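PDB 6EWJ: putative capsular polysaccharide biosynthesis protein from Streptococcus pneumoniae serotype 4, which probably acts as a pyridoxal phosphate-dependent sugar aminotransferase in teichoic acid biosynthesis. Local coordinates for residues Val105-Gln110 / Glu122-Glu127; Cys142-Leu147 / Ile171-Asp176. All blocks are in the same frame, centred on the assembly; numbering follows the deposited sequence.

Contact 1 of 2, residues Val105-Gln110 / Glu122-Glu127; sequences VMVDIQ and EQAITE
Ala124 sets its single methyl group against two valines of the strand, Val105 and Val107, and this apolar touch is the whole of the contact between the segments. Ala124 CB lies 3.8 Å from Val107 CG2 and 4.0 Å from Val105 CG1. Val105 CG1 and Val107 CG2 are themselves 5.0 Å apart, so the alanine methyl touches both from between them rather than sitting on either one. All three side chains leave the backbone toward the opposite segment. The valines have nearly the same first torsion, yet they offer different branches: in Val105 the touching CG1 is anti to the backbone N (chi1 177°), whereas in Val107 it is CG2, anti to the carbonyl carbon, that reaches the alanine. With a CA–CA distance of 7.1 Å between Val107 and Ala124 and only 99 Å² buried in total, helix and strand meet closely but over a small patch.

Hydrogen bonds do not cross this interface; the polar groups work within each segment or outside it. After the strand, Asp108 OD1 accepts a weak, bent bond from Ile109 N (2.8 Å, 145° at the hydrogen). The same carboxylate accepts bonds from the backbone N of Lys372 and Ala373 at the start of helix 371-378. Ile125 N bonds to Glu122 O at 3.3 Å.

The contact belongs to a beta-alpha-beta crossover: strand 103-107, an outermost strand of the mixed sheet within this chain, leads through helix 118-124 to the parallel strand 129-132. Strand 82-86 lies between those two strands, bonded to the backbone of Val105 and Val107, and its Ile84 touches both valines and Ile125.

Contact 2 of 2, residues Cys142-Leu147 / Ile171-Asp176; sequences CDYDRL and IVIVSD
Two buried hydroxyls converge without bonding to each other: Tyr144 OH and Ser175 OG are 3.6 Å apart, and both hydrogen-bond to the same carboxylate oxygen, OE2 of Glu136. The setting is a beta-alpha-beta unit, in which helix 144-153 lies in the connection between the adjacent parallel strands 129-132 and 172-177. Sharing this acceptor is consistent with the phenol end lying against the strand, where Tyr144 OH comes within 3.3 Å of Ser175 CB.

Away from the hydroxyls, toward Leu147, the packing is apolar, and Ile173 supplies most of it from the strand. Its two branches diverge. CG2, anti to the backbone N, meets the edge of the Tyr144 ring near the ring plane, 3.7 Å from CE2, as the two side chains run past each other in opposite directions. With chi1 at -57°, the other branch carries CD1 to the helix backbone, 3.8 Å from Leu147 O and close to Leu147 CB.

Asp143 occupies the N-cap position, and its carbonyl O receives Leu147 N at 3.0 Å in the first helical turn. The serine end lies near the cofactor site: the side chain of Ser175 is about 9 Å from that of His179, which binds pyridoxal phosphate, although none is bound to this chain. One turn along the helix from the tyrosine, Leu147 CD1 sits over the centre of the Tyr144 ring, 4.0 Å above its plane.

How the contacts relate
Both contacts pack a helix onto the same mixed sheet and follow one another along the chain. Contact 1 uses an outermost strand and lies partly buried, its centre about 20 Å from the centre of the chain, away from the cofactor-binding residues. Contact 2 uses an interior strand, is fully buried, and has its centre about 13 Å from that point, nearer those residues. Contact 1 is purely aliphatic and small; contact 2, burying 185 Å², adds an aromatic ring and two hydroxyls that share Glu136 as acceptor, though no hydrogen bond crosses either. The two touch through a salt bridge between Glu122 OE2 and Arg146 NH2 (3.3 Å) and packing of Ile125 CD1 on Ile171 CD1 (3.7 Å).

Contact 1 of 2, residues Val105-Gln110 / Glu122-Glu127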
# COMPACT_ATOMS: atom_id res chain seq x y z
N VAL A 105 -24.61 0.50 -0.23
CA VAL A 105 -25.97 0.04 -0.07
C VAL A 105 -25.90 -1.45 0.29
O VAL A 105 -25.43 -2.26 -0.49
CB VAL A 105 -26.77 0.18 -1.38
CG1 VAL A 105 -28.17 -0.37 -1.20
CG2 VAL A 105 -26.85 1.63 -1.82
N MET A 106 -26.35 -1.80 1.49
CA MET A 106 -26.25 -3.16 1.99
C MET A 106 -27.53 -3.91 1.68
O MET A 106 -28.62 -3.30 1.66
CB MET A 106 -26.00 -3.14 3.51
CG MET A 106 -24.69 -2.47 3.89
SD MET A 106 -24.32 -2.68 5.65
CE MET A 106 -23.04 -1.44 5.75
N VAL A 107 -27.37 -5.20 1.42
CA VAL A 107 -28.51 -6.07 1.09
C VAL A 107 -28.46 -7.29 2.02
O VAL A 107 -27.39 -7.85 2.23
CB VAL A 107 -28.48 -6.52 -0.37
CG1 VAL A 107 -29.63 -7.45 -0.68
CG2 VAL A 107 -28.56 -5.31 -1.29
N ASP A 108 -29.62 -7.67 2.55
CA ASP A 108 -29.71 -8.79 3.46
C ASP A 108 -29.46 -10.09 2.72
O ASP A 108 -29.55 -10.14 1.47
CB ASP A 108 -31.08 -8.86 4.19
CG ASP A 108 -31.00 -9.59 5.52
OD1 ASP A 108 -29.88 -9.95 5.96
OD2 ASP A 108 -32.06 -9.77 6.15
N ILE A 109 -29.17 -11.14 3.47
CA ILE A 109 -28.79 -12.39 2.90
C ILE A 109 -29.97 -13.36 2.97
O ILE A 109 -31.06 -12.99 3.42
CB ILE A 109 -27.51 -12.93 3.56
CG1 ILE A 109 -27.72 -13.26 5.04
CG2 ILE A 109 -26.37 -11.92 3.38
CD1 ILE A 109 -26.68 -14.20 5.61
N GLN A 110 -29.77 -14.57 2.47
CA GLN A 110 -30.82 -15.58 2.43
C GLN A 110 -30.88 -16.34 3.76
O GLN A 110 -30.03 -16.16 4.63
CB GLN A 110 -30.59 -16.54 1.25
CG GLN A 110 -30.50 -15.84 -0.11
CD GLN A 110 -30.16 -16.80 -1.26
OE1 GLN A 110 -30.52 -17.98 -1.23
NE2 GLN A 110 -29.54 -16.27 -2.32
N GLU A 122 -32.35 -6.92 -6.28
CA GLU A 122 -33.14 -6.21 -7.31
C GLU A 122 -33.80 -4.94 -6.76
O GLU A 122 -33.72 -3.87 -7.38
CB GLU A 122 -34.25 -7.12 -7.90
CG GLU A 122 -33.75 -8.10 -8.93
CD GLU A 122 -34.83 -9.00 -9.47
OE1 GLU A 122 -36.03 -8.70 -9.30
OE2 GLU A 122 -34.50 -10.01 -10.11
N GLN A 123 -34.45 -5.06 -5.61
CA GLN A 123 -35.12 -3.92 -4.97
C GLN A 123 -34.18 -2.77 -4.59
O GLN A 123 -34.56 -1.63 -4.68
CB GLN A 123 -35.84 -4.34 -3.70
CG GLN A 123 -37.02 -5.26 -3.91
CD GLN A 123 -37.62 -5.70 -2.59
OE1 GLN A 123 -37.53 -5.00 -1.57
NE2 GLN A 123 -38.27 -6.88 -2.59
N ALA A 124 -32.96 -3.11 -4.17
CA ALA A 124 -31.97 -2.12 -3.76
C ALA A 124 -31.34 -1.34 -4.92
O ALA A 124 -30.72 -0.29 -4.69
CB ALA A 124 -30.87 -2.78 -2.95
N ILE A 125 -31.51 -1.82 -6.14
CA ILE A 125 -30.97 -1.14 -7.34
C ILE A 125 -31.71 0.18 -7.64
O ILE A 125 -32.93 0.23 -7.66
CB ILE A 125 -30.94 -2.10 -8.58
CG1 ILE A 125 -29.81 -3.10 -8.40
CG2 ILE A 125 -30.76 -1.34 -9.89
CD1 ILE A 125 -29.83 -4.27 -9.36
N THR A 126 -30.92 1.23 -7.91
CA THR A 126 -31.44 2.54 -8.30
C THR A 126 -30.67 3.08 -9.51
O THR A 126 -29.77 2.41 -10.04
CB THR A 126 -31.32 3.59 -7.15
OG1 THR A 126 -29.95 3.98 -6.98
CG2 THR A 126 -31.88 3.04 -5.83
N GLU A 127 -31.04 4.29 -9.93
CA GLU A 127 -30.36 4.99 -11.01
C GLU A 127 -28.91 5.35 -10.66
O GLU A 127 -28.10 5.55 -11.55
CB GLU A 127 -31.13 6.23 -11.41
CG GLU A 127 -32.55 5.90 -11.86
CD GLU A 127 -33.05 6.63 -13.09
OE1 GLU A 127 -32.24 7.16 -13.89
OE2 GLU A 127 -34.30 6.65 -13.29

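Contact 2 of 2, residues Cys142-Leu147 / Ile171-Asp176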
# COMPACT_ATOMS: atom_id res chain seq x y z
N CYS A 142 -20.73 -17.22 -5.52
CA CYS A 142 -22.15 -16.87 -5.65
C CYS A 142 -22.88 -17.35 -6.95
O CYS A 142 -22.28 -17.81 -7.90
CB CYS A 142 -22.32 -15.37 -5.51
SG CYS A 142 -21.86 -14.81 -3.83
N ASP A 143 -24.20 -17.18 -6.95
CA ASP A 143 -25.09 -17.59 -8.06
C ASP A 143 -24.95 -16.54 -9.17
O ASP A 143 -25.76 -15.61 -9.28
CB ASP A 143 -26.52 -17.64 -7.47
CG ASP A 143 -27.57 -18.17 -8.40
OD1 ASP A 143 -27.29 -18.56 -9.54
OD2 ASP A 143 -28.75 -18.11 -7.95
N TYR A 144 -23.89 -16.66 -9.97
CA TYR A 144 -23.61 -15.66 -11.01
C TYR A 144 -24.67 -15.62 -12.11
O TYR A 144 -24.96 -14.55 -12.61
CB TYR A 144 -22.17 -15.72 -11.52
CG TYR A 144 -21.26 -14.94 -10.61
CD1 TYR A 144 -20.69 -15.53 -9.49
CD2 TYR A 144 -21.06 -13.56 -10.82
CE1 TYR A 144 -19.87 -14.80 -8.64
CE2 TYR A 144 -20.26 -12.82 -9.96
CZ TYR A 144 -19.67 -13.44 -8.88
OH TYR A 144 -18.90 -12.72 -8.02
N ASP A 145 -25.27 -16.75 -12.47
CA ASP A 145 -26.35 -16.71 -13.42
C ASP A 145 -27.46 -15.77 -12.96
O ASP A 145 -27.96 -14.99 -13.76
CB ASP A 145 -26.94 -18.10 -13.72
CG ASP A 145 -25.97 -18.98 -14.53
OD1 ASP A 145 -24.92 -18.51 -14.99
OD2 ASP A 145 -26.30 -20.18 -14.68
N ARG A 146 -27.83 -15.85 -11.70
CA ARG A 146 -28.86 -14.96 -11.16
C ARG A 146 -28.37 -13.50 -11.08
O ARG A 146 -29.06 -12.58 -11.52
CB ARG A 146 -29.29 -15.41 -9.78
CG ARG A 146 -30.41 -14.58 -9.17
CD ARG A 146 -31.69 -14.59 -10.02
NE ARG A 146 -32.63 -13.57 -9.55
CZ ARG A 146 -33.43 -13.68 -8.49
NH1 ARG A 146 -33.43 -14.77 -7.73
NH2 ARG A 146 -34.23 -12.66 -8.18
N LEU A 147 -27.17 -13.30 -10.57
CA LEU A 147 -26.59 -11.92 -10.53
C LEU A 147 -26.58 -11.23 -11.90
O LEU A 147 -27.04 -10.10 -12.01
CB LEU A 147 -25.17 -11.97 -9.97
CG LEU A 147 -25.13 -12.09 -8.46
CD1 LEU A 147 -23.79 -12.66 -7.95
CD2 LEU A 147 -25.38 -10.69 -7.87
N ILE A 171 -24.77 -2.15 -14.66
CA ILE A 171 -24.09 -2.37 -13.37
C ILE A 171 -22.94 -3.35 -13.59
O ILE A 171 -23.12 -4.38 -14.22
CB ILE A 171 -25.07 -2.90 -12.29
CG1 ILE A 171 -26.08 -1.82 -11.91
CG2 ILE A 171 -24.32 -3.30 -11.02
CD1 ILE A 171 -27.32 -2.31 -11.20
N VAL A 172 -21.78 -3.02 -13.04
CA VAL A 172 -20.60 -3.86 -13.16
C VAL A 172 -20.56 -4.76 -11.92
O VAL A 172 -20.78 -4.28 -10.77
CB VAL A 172 -19.31 -3.01 -13.32
CG1 VAL A 172 -18.06 -3.88 -13.26
CG2 VAL A 172 -19.34 -2.23 -14.64
N ILE A 173 -20.26 -6.06 -12.13
CA ILE A 173 -20.22 -7.00 -11.04
C ILE A 173 -18.81 -7.32 -10.71
O ILE A 173 -18.11 -7.86 -11.54
CB ILE A 173 -21.01 -8.29 -11.31
CG1 ILE A 173 -22.46 -7.94 -11.65
CG2 ILE A 173 -20.96 -9.18 -10.08
CD1 ILE A 173 -23.33 -9.13 -12.00
N VAL A 174 -18.40 -7.00 -9.47
CA VAL A 174 -17.03 -7.14 -9.02
C VAL A 174 -17.00 -8.16 -7.91
O VAL A 174 -17.49 -7.91 -6.80
CB VAL A 174 -16.48 -5.82 -8.49
CG1 VAL A 174 -15.08 -6.00 -7.90
CG2 VAL A 174 -16.52 -4.76 -9.59
N SER A 175 -16.36 -9.29 -8.17
CA SER A 175 -16.22 -10.34 -7.17
C SER A 175 -15.19 -10.03 -6.09
O SER A 175 -13.99 -9.83 -6.42
CB SER A 175 -15.81 -11.67 -7.83
OG SER A 175 -15.52 -12.64 -6.80
N ASP A 176 -15.61 -10.03 -4.82
CA ASP A 176 -14.66 -10.17 -3.74
C ASP A 176 -14.31 -11.63 -3.52
O ASP A 176 -15.00 -12.36 -2.81
CB ASP A 176 -15.16 -9.53 -2.44
CG ASP A 176 -14.16 -9.66 -1.31
OD1 ASP A 176 -13.10 -10.32 -1.46
OD2 ASP A 176 -14.43 -9.11 -0.21